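Local coordinates for 6-phosphogluconate dehydrogenase NAD-binding (Dyadobacter fermentans, PDB 4GBJ), which probably works as an NAD(P)-binding oxidoreductase of the 6-phosphogluconate and 3-hydroxyisobutyrate dehydrogenase type, although its substrate is not established, at residues E147-K150 against P151-E154; I123-P127 against E128-A132; T18-A21 against E22-E26. All coordinates share one frame; numbering follows the deposited sequence.

Interaction 1. Residues E147-K150 against P151-E154. With NA (sodium ion), chain E.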
loop_
_atom_site.group_PDB
_atom_site.type_symbol
_atom_site.label_atom_id
_atom_site.label_comp_id
_atom_site.label_asym_id
_atom_site.label_seq_id
_atom_site.Cartn_x
_atom_site.Cartn_y
_atom_site.Cartn_z
ATOM N N GLU B 147 1.420 -20.137 25.106
ATOM C CA GLU B 147 1.764 -19.508 26.371
ATOM C C GLU B 147 3.191 -19.918 26.801
ATOM O O GLU B 147 3.941 -19.106 27.319
ATOM C CB GLU B 147 0.721 -19.869 27.456
ATOM C CG GLU B 147 0.827 -19.004 28.705
ATOM C CD GLU B 147 0.304 -19.595 30.009
ATOM O OE1 GLU B 147 -0.371 -20.652 29.973
ATOM O OE2 GLU B 147 0.599 -19.008 31.077
ATOM N N ARG B 148 3.580 -21.150 26.534
ATOM C CA ARG B 148 4.929 -21.621 26.876
ATOM C C ARG B 148 6.040 -20.946 26.031
ATOM O O ARG B 148 7.126 -20.727 26.525
ATOM C CB ARG B 148 5.002 -23.144 26.639
ATOM C CG ARG B 148 6.325 -23.759 27.037
ATOM C CD ARG B 148 6.290 -25.255 26.815
ATOM N NE ARG B 148 7.562 -25.878 27.160
ATOM C CZ ARG B 148 7.851 -27.156 26.953
ATOM N NH1 ARG B 148 6.960 -27.961 26.390
ATOM N NH2 ARG B 148 9.034 -27.646 27.320
ATOM N N ILE B 149 5.791 -20.670 24.759
ATOM C CA ILE B 149 6.849 -20.153 23.874
ATOM C C ILE B 149 6.759 -18.650 23.675
ATOM O O ILE B 149 7.743 -18.062 23.220
ATOM C CB ILE B 149 6.886 -20.922 22.508
ATOM C CG1 ILE B 149 5.596 -20.748 21.656
ATOM C CG2 ILE B 149 7.125 -22.429 22.796
ATOM C CD1 ILE B 149 5.590 -19.526 20.671
ATOM N N LYS B 150 5.643 -18.006 24.053
ATOM C CA LYS B 150 5.524 -16.552 23.885
ATOM C C LYS B 150 6.664 -15.806 24.556
ATOM O O LYS B 150 7.216 -14.902 23.940
ATOM C CB LYS B 150 4.180 -16.005 24.396
ATOM C CG LYS B 150 4.075 -14.498 24.242
ATOM C CD LYS B 150 2.658 -14.011 24.310
ATOM C CE LYS B 150 2.585 -12.490 24.321
ATOM N NZ LYS B 150 1.201 -12.020 24.569
ATOM N N PRO B 151 7.070 -16.162 25.787
ATOM C CA PRO B 151 8.198 -15.440 26.422
ATOM C C PRO B 151 9.520 -15.637 25.680
ATOM O O PRO B 151 10.374 -14.771 25.748
ATOM C CB PRO B 151 8.259 -16.019 27.834
ATOM C CG PRO B 151 7.064 -16.871 28.000
ATOM C CD PRO B 151 6.558 -17.233 26.670
ATOM N N ILE B 152 9.681 -16.759 24.942
ATOM C CA ILE B 152 10.901 -16.981 24.179
ATOM C C ILE B 152 10.916 -16.054 22.936
ATOM O O ILE B 152 11.907 -15.389 22.697
ATOM C CB ILE B 152 11.084 -18.458 23.773
ATOM C CG1 ILE B 152 11.021 -19.413 25.020
ATOM C CG2 ILE B 152 12.450 -18.635 23.058
ATOM C CD1 ILE B 152 10.796 -20.849 24.674
ATOM N N VAL B 153 9.847 -16.040 22.150
ATOM C CA VAL B 153 9.824 -15.274 20.890
ATOM C C VAL B 153 9.812 -13.756 21.119
ATOM O O VAL B 153 10.280 -13.049 20.245
ATOM C CB VAL B 153 8.712 -15.711 19.928
ATOM C CG1 VAL B 153 8.743 -17.223 19.762
ATOM C CG2 VAL B 153 7.327 -15.240 20.357
ATOM N N GLU B 154 9.376 -13.272 22.305
ATOM C CA GLU B 154 9.413 -11.841 22.655
ATOM C C GLU B 154 10.828 -11.292 22.588
ATOM O O GLU B 154 11.000 -10.096 22.457
ATOM C CB GLU B 154 8.836 -11.595 24.068
ATOM C CG GLU B 154 7.328 -11.529 24.067
ATOM C CD GLU B 154 6.610 -11.450 25.399
ATOM O OE1 GLU B 154 7.179 -11.859 26.439
ATOM O OE2 GLU B 154 5.453 -10.973 25.391
HETATM NA NA NA E . 10.505 -7.929 22.243
HETATM O O HOH W 1 8.087 -8.383 22.429
HETATM O O HOH W 2 10.241 -7.970 24.930
#
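Ile-149 laps over Val-153 one helical turn further on, its CD1 resting 4.0 Å from CG1 of Val-153, and its other branch, CG2, makes a looser approach to CD1 of Ile-152. With chi1 at 64°, CG1 of Ile-149 stands between its own backbone N and carbonyl carbon, which carries CD1 along toward Val-153. On the backbone, N of Val-153 lies 3.1 Å from O of Ile-149 and is hydrogen-bonded to it. Pro-151 has no N-H and Ile-152 N makes only a weak bond to Ile-149 O; the helix is kinked at these two residues. Lys-150 and Glu-154 cross at a slant: CE of Lys-150 is 3.4 Å from OE2 of Glu-154, while NZ of Lys-150 stays 4.5 Å from that oxygen, too far for a salt bridge. Glu-154 N bonds to Lys-150 O, and Glu-154 O binds a sodium ion at 2.2 Å, together with two waters and the carbonyl of Val-157. Ile-149 packs on Val-92, Val-94 and Leu-139, and Val-153 on Phe-66 and Ile-137, so helix 143-153, the beta-alpha-beta connection between parallel strands 136-139 and 159-162, lies against the sheet beyond its own two strands as well.

Interaction 2. Residues I123-P127 against E128-A132; sequences IFARP and EAVRA
Chi1 of Glu-128 (-40°) and a bend at chi2 (89°) fold its carboxylate back past Pro-127 toward Arg-126, whose own chain bends at chi3 (-74°) to meet it. OE2 of Glu-128 lies at the edge of the guanidinium, near its plane, 4.0 Å from NE of Arg-126, a long salt bridge with the two flat groups clearly turned against each other. The other oxygen, OE1 of Glu-128, rests against the proline ring, 3.8 Å from CD of Pro-127. On the apolar side, CG2 of Val-130 packs on CB of Ala-125 at 3.7 Å and on CD1 of Ile-123 at 4.0 Å, the isoleucine and valine side chains crossing at about a right angle. CB of Ala-125 also meets CB of Ala-129 at 4.0 Å. Arg-126 occupies the N-cap position of helix 127-131. N of Val-130 is hydrogen-bonded to O of Arg-126 at 3.3 Å, Ala-129 N adds a weak bond to the same oxygen, and Arg-131 N bonds to Pro-127 O. Arg-131 runs extended to NE, and its guanidinium then brings NH1 of Arg-131 to 3.6 Å from Pro-127 O, obliquely, and close to CB of Pro-127. NH2 of Arg-126 has a separate, weak hydrogen bond to OD1 of Asn-221, so the guanidinium is shared between Glu-128 and Asn-221. The chemistry is thus divided: apolar contacts join strand end to helix, whereas the carboxylate at the first turn, near the positive end of the helix dipole, probably gains from both that end and Arg-126, though the long ion pair is likely to be weak.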
loop_
_atom_site.group_PDB
_atom_site.type_symbol
_atom_site.label_atom_id
_atom_site.label_comp_id
_atom_site.label_asym_id
_atom_site.label_seq_id
_atom_site.Cartn_x
_atom_site.Cartn_y
_atom_site.Cartn_z
ATOM N N ILE B 123 7.082 -15.331 10.690
ATOM C CA ILE B 123 7.731 -14.080 11.092
ATOM C C ILE B 123 7.623 -13.031 9.987
ATOM O O ILE B 123 7.815 -13.321 8.799
ATOM C CB ILE B 123 9.212 -14.325 11.541
ATOM C CG1 ILE B 123 9.840 -13.047 12.163
ATOM C CG2 ILE B 123 10.093 -14.871 10.412
ATOM C CD1 ILE B 123 11.164 -13.312 12.894
ATOM N N PHE B 124 7.368 -11.782 10.420
ATOM C CA PHE B 124 7.255 -10.615 9.568
ATOM C C PHE B 124 8.471 -9.807 9.887
ATOM O O PHE B 124 8.444 -8.954 10.775
ATOM C CB PHE B 124 5.951 -9.843 9.855
ATOM C CG PHE B 124 4.684 -10.653 9.647
ATOM C CD1 PHE B 124 3.802 -10.337 8.627
ATOM C CD2 PHE B 124 4.417 -11.778 10.427
ATOM C CE1 PHE B 124 2.618 -11.044 8.468
ATOM C CE2 PHE B 124 3.285 -12.551 10.206
ATOM C CZ PHE B 124 2.356 -12.142 9.276
ATOM N N ALA B 125 9.588 -10.173 9.268
ATOM C CA ALA B 125 10.863 -9.497 9.532
ATOM C C ALA B 125 11.912 -9.875 8.531
ATOM O O ALA B 125 12.177 -11.054 8.358
ATOM C CB ALA B 125 11.383 -9.877 10.932
ATOM N N ARG B 126 12.573 -8.902 7.948
ATOM C CA ARG B 126 13.759 -9.150 7.137
ATOM C C ARG B 126 14.933 -9.333 8.143
ATOM O O ARG B 126 14.829 -8.851 9.276
ATOM C CB ARG B 126 13.996 -7.994 6.157
ATOM C CG ARG B 126 12.848 -7.838 5.157
ATOM C CD ARG B 126 13.204 -6.964 3.960
ATOM N NE ARG B 126 13.260 -5.540 4.305
ATOM C CZ ARG B 126 12.206 -4.732 4.440
ATOM N NH1 ARG B 126 10.972 -5.197 4.273
ATOM N NH2 ARG B 126 12.379 -3.457 4.755
ATOM N N PRO B 127 16.044 -10.007 7.777
ATOM C CA PRO B 127 17.151 -10.226 8.747
ATOM C C PRO B 127 17.595 -9.017 9.579
ATOM O O PRO B 127 17.904 -9.177 10.763
ATOM C CB PRO B 127 18.295 -10.689 7.855
ATOM C CG PRO B 127 17.603 -11.434 6.765
ATOM C CD PRO B 127 16.313 -10.688 6.497
ATOM N N GLU B 128 17.563 -7.810 8.992
ATOM C CA GLU B 128 17.958 -6.597 9.707
ATOM C C GLU B 128 16.954 -6.291 10.823
ATOM O O GLU B 128 17.358 -5.900 11.926
ATOM C CB GLU B 128 18.071 -5.373 8.777
ATOM C CG GLU B 128 18.698 -5.629 7.410
ATOM C CD GLU B 128 17.725 -6.041 6.314
ATOM O OE1 GLU B 128 17.790 -7.223 5.904
ATOM O OE2 GLU B 128 16.861 -5.219 5.919
ATOM N N ALA B 129 15.649 -6.472 10.532
ATOM C CA ALA B 129 14.571 -6.207 11.490
ATOM C C ALA B 129 14.650 -7.138 12.685
ATOM O O ALA B 129 14.173 -6.755 13.756
ATOM C CB ALA B 129 13.196 -6.330 10.819
ATOM N N VAL B 130 15.229 -8.366 12.503
ATOM C CA VAL B 130 15.414 -9.362 13.569
ATOM C C VAL B 130 16.517 -8.901 14.498
ATOM O O VAL B 130 16.354 -8.971 15.717
ATOM C CB VAL B 130 15.721 -10.782 13.039
ATOM C CG1 VAL B 130 16.043 -11.735 14.196
ATOM C CG2 VAL B 130 14.562 -11.322 12.196
ATOM N N ARG B 131 17.658 -8.465 13.930
ATOM C CA ARG B 131 18.783 -7.986 14.732
ATOM C C ARG B 131 18.349 -6.765 15.511
ATOM O O ARG B 131 18.660 -6.675 16.699
ATOM C CB ARG B 131 20.019 -7.705 13.860
ATOM C CG ARG B 131 20.633 -8.982 13.285
ATOM C CD ARG B 131 22.004 -8.802 12.642
ATOM N NE ARG B 131 22.529 -10.092 12.160
ATOM C CZ ARG B 131 22.215 -10.680 11.002
ATOM N NH1 ARG B 131 21.379 -10.091 10.148
ATOM N NH2 ARG B 131 22.742 -11.857 10.685
ATOM N N ALA B 132 17.538 -5.882 14.885
ATOM C CA ALA B 132 17.021 -4.681 15.545
ATOM C C ALA B 132 15.792 -4.980 16.423
ATOM O O ALA B 132 15.348 -4.085 17.132
ATOM C CB ALA B 132 16.674 -3.619 14.504
#

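Interaction 3. Residues T18-A21 against E22-E26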
loop_
_atom_site.group_PDB
_atom_site.type_symbol
_atom_site.label_atom_id
_atom_site.label_comp_id
_atom_site.label_asym_id
_atom_site.label_seq_id
_atom_site.Cartn_x
_atom_site.Cartn_y
_atom_site.Cartn_z
ATOM N N THR B 18 19.726 -17.922 11.701
ATOM C CA THR B 18 20.978 -17.529 12.341
ATOM C C THR B 18 20.721 -16.362 13.303
ATOM O O THR B 18 20.826 -16.585 14.515
ATOM C CB THR B 18 22.068 -17.271 11.311
ATOM O OG1 THR B 18 22.550 -18.546 10.904
ATOM C CG2 THR B 18 23.226 -16.439 11.859
ATOM N N PRO B 19 20.278 -15.177 12.848
ATOM C CA PRO B 19 20.057 -14.083 13.807
ATOM C C PRO B 19 19.042 -14.410 14.897
ATOM O O PRO B 19 19.215 -13.951 16.025
ATOM C CB PRO B 19 19.576 -12.907 12.925
ATOM C CG PRO B 19 19.225 -13.517 11.604
ATOM C CD PRO B 19 20.110 -14.705 11.458
ATOM N N ILE B 20 17.993 -15.196 14.585
ATOM C CA ILE B 20 17.033 -15.553 15.625
ATOM C C ILE B 20 17.740 -16.356 16.706
ATOM O O ILE B 20 17.576 -16.041 17.876
ATOM C CB ILE B 20 15.811 -16.316 15.072
ATOM C CG1 ILE B 20 14.939 -15.383 14.236
ATOM C CG2 ILE B 20 14.972 -16.892 16.233
ATOM C CD1 ILE B 20 13.991 -16.038 13.352
ATOM N N ALA B 21 18.540 -17.359 16.321
ATOM C CA ALA B 21 19.249 -18.208 17.296
ATOM C C ALA B 21 20.276 -17.408 18.117
ATOM O O ALA B 21 20.451 -17.655 19.309
ATOM C CB ALA B 21 19.947 -19.356 16.578
ATOM N N GLU B 22 20.940 -16.440 17.492
ATOM C CA GLU B 22 21.912 -15.597 18.211
ATOM C C GLU B 22 21.238 -14.816 19.366
ATOM O O GLU B 22 21.801 -14.698 20.443
ATOM C CB GLU B 22 22.596 -14.624 17.244
ATOM C CG GLU B 22 23.518 -15.326 16.260
ATOM C CD GLU B 22 24.249 -14.438 15.273
ATOM O OE1 GLU B 22 23.729 -13.348 14.949
ATOM O OE2 GLU B 22 25.323 -14.860 14.786
ATOM N N ILE B 23 20.041 -14.298 19.142
ATOM C CA ILE B 23 19.325 -13.571 20.192
ATOM C C ILE B 23 18.899 -14.508 21.336
ATOM O O ILE B 23 18.930 -14.093 22.498
ATOM C CB ILE B 23 18.117 -12.819 19.594
ATOM C CG1 ILE B 23 18.606 -11.586 18.851
ATOM C CG2 ILE B 23 17.077 -12.430 20.639
ATOM C CD1 ILE B 23 17.733 -11.204 17.706
ATOM N N LEU B 24 18.483 -15.746 21.023
ATOM C CA LEU B 24 18.043 -16.661 22.071
ATOM C C LEU B 24 19.240 -17.114 22.891
ATOM O O LEU B 24 19.111 -17.247 24.100
ATOM C CB LEU B 24 17.256 -17.851 21.471
ATOM C CG LEU B 24 15.972 -17.473 20.731
ATOM C CD1 LEU B 24 15.258 -18.734 20.178
ATOM C CD2 LEU B 24 15.025 -16.636 21.610
ATOM N N LEU B 25 20.415 -17.247 22.270
ATOM C CA LEU B 25 21.642 -17.537 23.000
ATOM C C LEU B 25 22.025 -16.342 23.909
ATOM O O LEU B 25 22.204 -16.541 25.113
ATOM C CB LEU B 25 22.778 -17.862 22.035
ATOM C CG LEU B 25 22.663 -19.194 21.358
ATOM C CD1 LEU B 25 23.593 -19.268 20.147
ATOM C CD2 LEU B 25 22.925 -20.362 22.359
ATOM N N GLU B 26 22.068 -15.107 23.356
ATOM C CA GLU B 26 22.318 -13.882 24.130
ATOM C C GLU B 26 21.347 -13.772 25.307
ATOM O O GLU B 26 21.750 -13.336 26.377
ATOM C CB GLU B 26 22.129 -12.612 23.261
ATOM C CG GLU B 26 23.206 -12.291 22.233
ATOM C CD GLU B 26 22.853 -11.193 21.231
ATOM O OE1 GLU B 26 21.667 -10.789 21.150
ATOM O OE2 GLU B 26 23.773 -10.743 20.511
#
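Thr-18 and Glu-22 run side by side, pointing the same way, with CG2 of Thr-18 3.9 Å from OE2 of Glu-22. The aliphatic part of the glutamate lies along the helix: CG of Glu-22 is 3.4 Å from Thr-18 O, and OE1 of Glu-22 comes within 3.9 Å of CA of Pro-19. CG of Glu-22 is turned away from its own carbonyl carbon (chi1 -69°), and the extended chain then runs back toward the preceding turn. With an alanine here the CG and carboxylate are gone, and the methyl and carbonyl O of Thr-18 would probably lose their cover on this side. Next along the helix, CD1 of Ile-23 lies 3.5 Å from Pro-19 O, CG of Leu-25 covers Ala-21 O at 3.4 Å, and CG2 of Ile-20 loosely meets CD1 of Leu-24. These positions are set by regular helix bonds, Glu-22 N to Thr-18 O at 3.0 Å and Leu-25 N to Ala-21 O at 3.0 Å among them. Further out, OG1 of Thr-18 bonds to Leu-13 O, tying the helix to the loop of the probable GxGxxG dinucleotide-binding motif. Helix 17-26 is the crossover helix of the beta-alpha-beta unit that opens the Rossmann-type domain, between strands 8-11 and 31-34: Ile-20 and Leu-24 pack on Phe-10 of strand 8-11 and, with Ile-23, on Phe-156, while Ala-21 and Leu-25 meet Leu-44 of helix 42-46.

Overall arrangement
Along the chain interaction 3 comes first, then interaction 2, then interaction 1, all within the Rossmann-type NAD-binding domain. Interaction 3, though first in sequence, is the one that touches both others: its centre is 12 Å from that of interaction 2 and 14 Å from that of interaction 1. Val-130 O meets Ile-23 CD1 at 3.3 Å, and Ile-152 O meets Leu-24 CD2 at 3.5 Å. Interactions 1 and 2, with centres 17 Å apart, do not touch. Helix 17-26 thus meets both helix 127-131 and helix 143-153, which places the probable dinucleotide-binding turn, the end of strand 117-124 and the sodium site in one region of the domain.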